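Local coordinates for protein putative DsbA oxidoreductase SCO1869 (PDB 3GL5) that is a putative DsbA-like oxidoreductase of the thioredoxin superfamily, probably acting in thiol-disulfide exchange, and binds a sodium ion, at residues D130-S133 with E139-V142. Numbering follows the deposited sequence.
Sequences DERS and ERLV. With NA (sodium ion), chain B.
Arg140 reaches from its helix to Asp130 in a salt bridge, NH2 donating to OD2 over 3.1 Å. The bond enters from the syn side of the oxygen, tilted 32° from the carboxylate plane yet almost within that of the guanidinium, and it is not straight. The other carboxylate oxygen, Asp130 OD1, takes weak bonds from N and NE of Arg132, closing a three-residue charge network. The guanidinium groups of Arg132 and Arg140 stack face to face, planes 25° apart, with Arg140 NH2 3.4 Å from Arg132 CZ; the Asp130 carboxylate they share brings the two cations together, and Glu143 pairs with Arg140 NH1. One water accepts from Arg140 NE at 2.7 Å and donates to Arg132 O. That carbonyl oxygen, Arg132 O, also coordinates the sodium ion at 2.3 Å, and Asp130 O, two waters and the carbonyls of Gly126 and Asn127 complete the site. Chi1 of -168° swings Arg140 CG away from the backbone N to lie 3.3 Å from Ser133 O, and a bend at chi2 helps send the rest of the chain towards Asp130 and Arg132. A leucine in place of Arg140 would probably leave Asp130 OD2 without this cation and the Arg132 guanidinium without its stacking partner. The contact thus ties the sodium-binding loop after helix 116-128 to the first turn of helix 138-147, whose Leu141 packs on helix 101-111 and Val142 on helix 152-160.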
loop_
_atom_site.group_PDB
_atom_site.type_symbol
_atom_site.label_atom_id
_atom_site.label_comp_id
_atom_site.label_asym_id
_atom_site.label_seq_id
_atom_site.Cartn_x
_atom_site.Cartn_y
_atom_site.Cartn_z
ATOM N N ASP A 130 -9.478 8.356 -26.909
ATOM C CA ASP A 130 -8.700 9.375 -27.546
ATOM C C ASP A 130 -8.082 8.783 -28.805
ATOM O O ASP A 130 -7.571 7.663 -28.773
ATOM C CB ASP A 130 -7.608 9.671 -26.530
ATOM C CG ASP A 130 -6.998 11.018 -26.678
ATOM O OD1 ASP A 130 -6.828 11.492 -27.825
ATOM O OD2 ASP A 130 -6.620 11.569 -25.621
ATOM N N GLU A 131 -8.092 9.539 -29.899
ATOM C CA GLU A 131 -7.589 9.074 -31.208
ATOM C C GLU A 131 -6.054 8.985 -31.252
ATOM O O GLU A 131 -5.498 8.084 -31.898
ATOM C CB GLU A 131 -8.171 9.967 -32.311
ATOM C CG GLU A 131 -7.600 9.822 -33.692
ATOM C CD GLU A 131 -8.206 10.830 -34.683
ATOM O OE1 GLU A 131 -9.104 11.617 -34.280
ATOM O OE2 GLU A 131 -7.782 10.846 -35.869
ATOM N N ARG A 132 -5.375 9.875 -30.518
ATOM C CA ARG A 132 -3.935 9.767 -30.340
ATOM C C ARG A 132 -3.554 8.505 -29.567
ATOM O O ARG A 132 -4.189 8.143 -28.569
ATOM C CB ARG A 132 -3.366 10.997 -29.637
ATOM C CG ARG A 132 -3.451 12.258 -30.471
ATOM C CD ARG A 132 -3.235 13.492 -29.625
ATOM N NE ARG A 132 -4.431 13.806 -28.844
ATOM C CZ ARG A 132 -4.556 14.865 -28.045
ATOM N NH1 ARG A 132 -3.542 15.715 -27.887
ATOM N NH2 ARG A 132 -5.692 15.059 -27.385
ATOM N N SER A 133 -2.501 7.847 -30.034
ATOM C CA SER A 133 -1.984 6.636 -29.417
ATOM C C SER A 133 -1.262 6.938 -28.102
ATOM O O SER A 133 -0.605 7.982 -27.958
ATOM C CB SER A 133 -1.024 5.939 -30.378
ATOM O OG SER A 133 -0.478 4.780 -29.793
ATOM N N GLU A 139 6.382 11.571 -25.405
ATOM C CA GLU A 139 5.804 12.891 -25.203
ATOM C C GLU A 139 4.293 12.838 -24.895
ATOM O O GLU A 139 3.801 13.580 -24.047
ATOM C CB GLU A 139 6.150 13.837 -26.354
ATOM C CG GLU A 139 7.610 14.372 -26.277
ATOM C CD GLU A 139 7.944 14.937 -24.901
ATOM O OE1 GLU A 139 7.107 15.669 -24.340
ATOM O OE2 GLU A 139 9.029 14.646 -24.365
ATOM N N ARG A 140 3.582 11.917 -25.530
ATOM C CA ARG A 140 2.180 11.646 -25.155
ATOM C C ARG A 140 2.029 11.255 -23.679
ATOM O O ARG A 140 1.177 11.783 -22.969
ATOM C CB ARG A 140 1.560 10.564 -26.028
ATOM C CG ARG A 140 0.053 10.462 -25.882
ATOM C CD ARG A 140 -0.528 11.811 -26.165
ATOM N NE ARG A 140 -1.949 11.910 -25.865
ATOM C CZ ARG A 140 -2.560 13.046 -25.521
ATOM N NH1 ARG A 140 -1.854 14.167 -25.388
ATOM N NH2 ARG A 140 -3.875 13.053 -25.273
ATOM N N LEU A 141 2.865 10.343 -23.222
ATOM C CA LEU A 141 2.834 9.934 -21.816
ATOM C C LEU A 141 3.172 11.095 -20.899
ATOM O O LEU A 141 2.567 11.242 -19.845
ATOM C CB LEU A 141 3.761 8.743 -21.558
ATOM C CG LEU A 141 3.487 7.587 -22.523
ATOM C CD1 LEU A 141 4.464 6.411 -22.319
ATOM C CD2 LEU A 141 2.010 7.119 -22.452
ATOM N N VAL A 142 4.111 11.933 -21.307
ATOM C CA VAL A 142 4.444 13.074 -20.513
ATOM C C VAL A 142 3.210 13.981 -20.327
ATOM O O VAL A 142 2.867 14.375 -19.194
ATOM C CB VAL A 142 5.624 13.807 -21.129
ATOM C CG1 VAL A 142 5.891 15.092 -20.381
ATOM C CG2 VAL A 142 6.860 12.918 -21.109
HETATM NA NA NA B . -5.533 6.340 -27.961
HETATM O O HOH W 1 -5.132 5.773 -30.690
HETATM O O HOH W 2 -3.616 9.837 -26.196
HETATM O O HOH W 3 -3.808 4.429 -27.987
#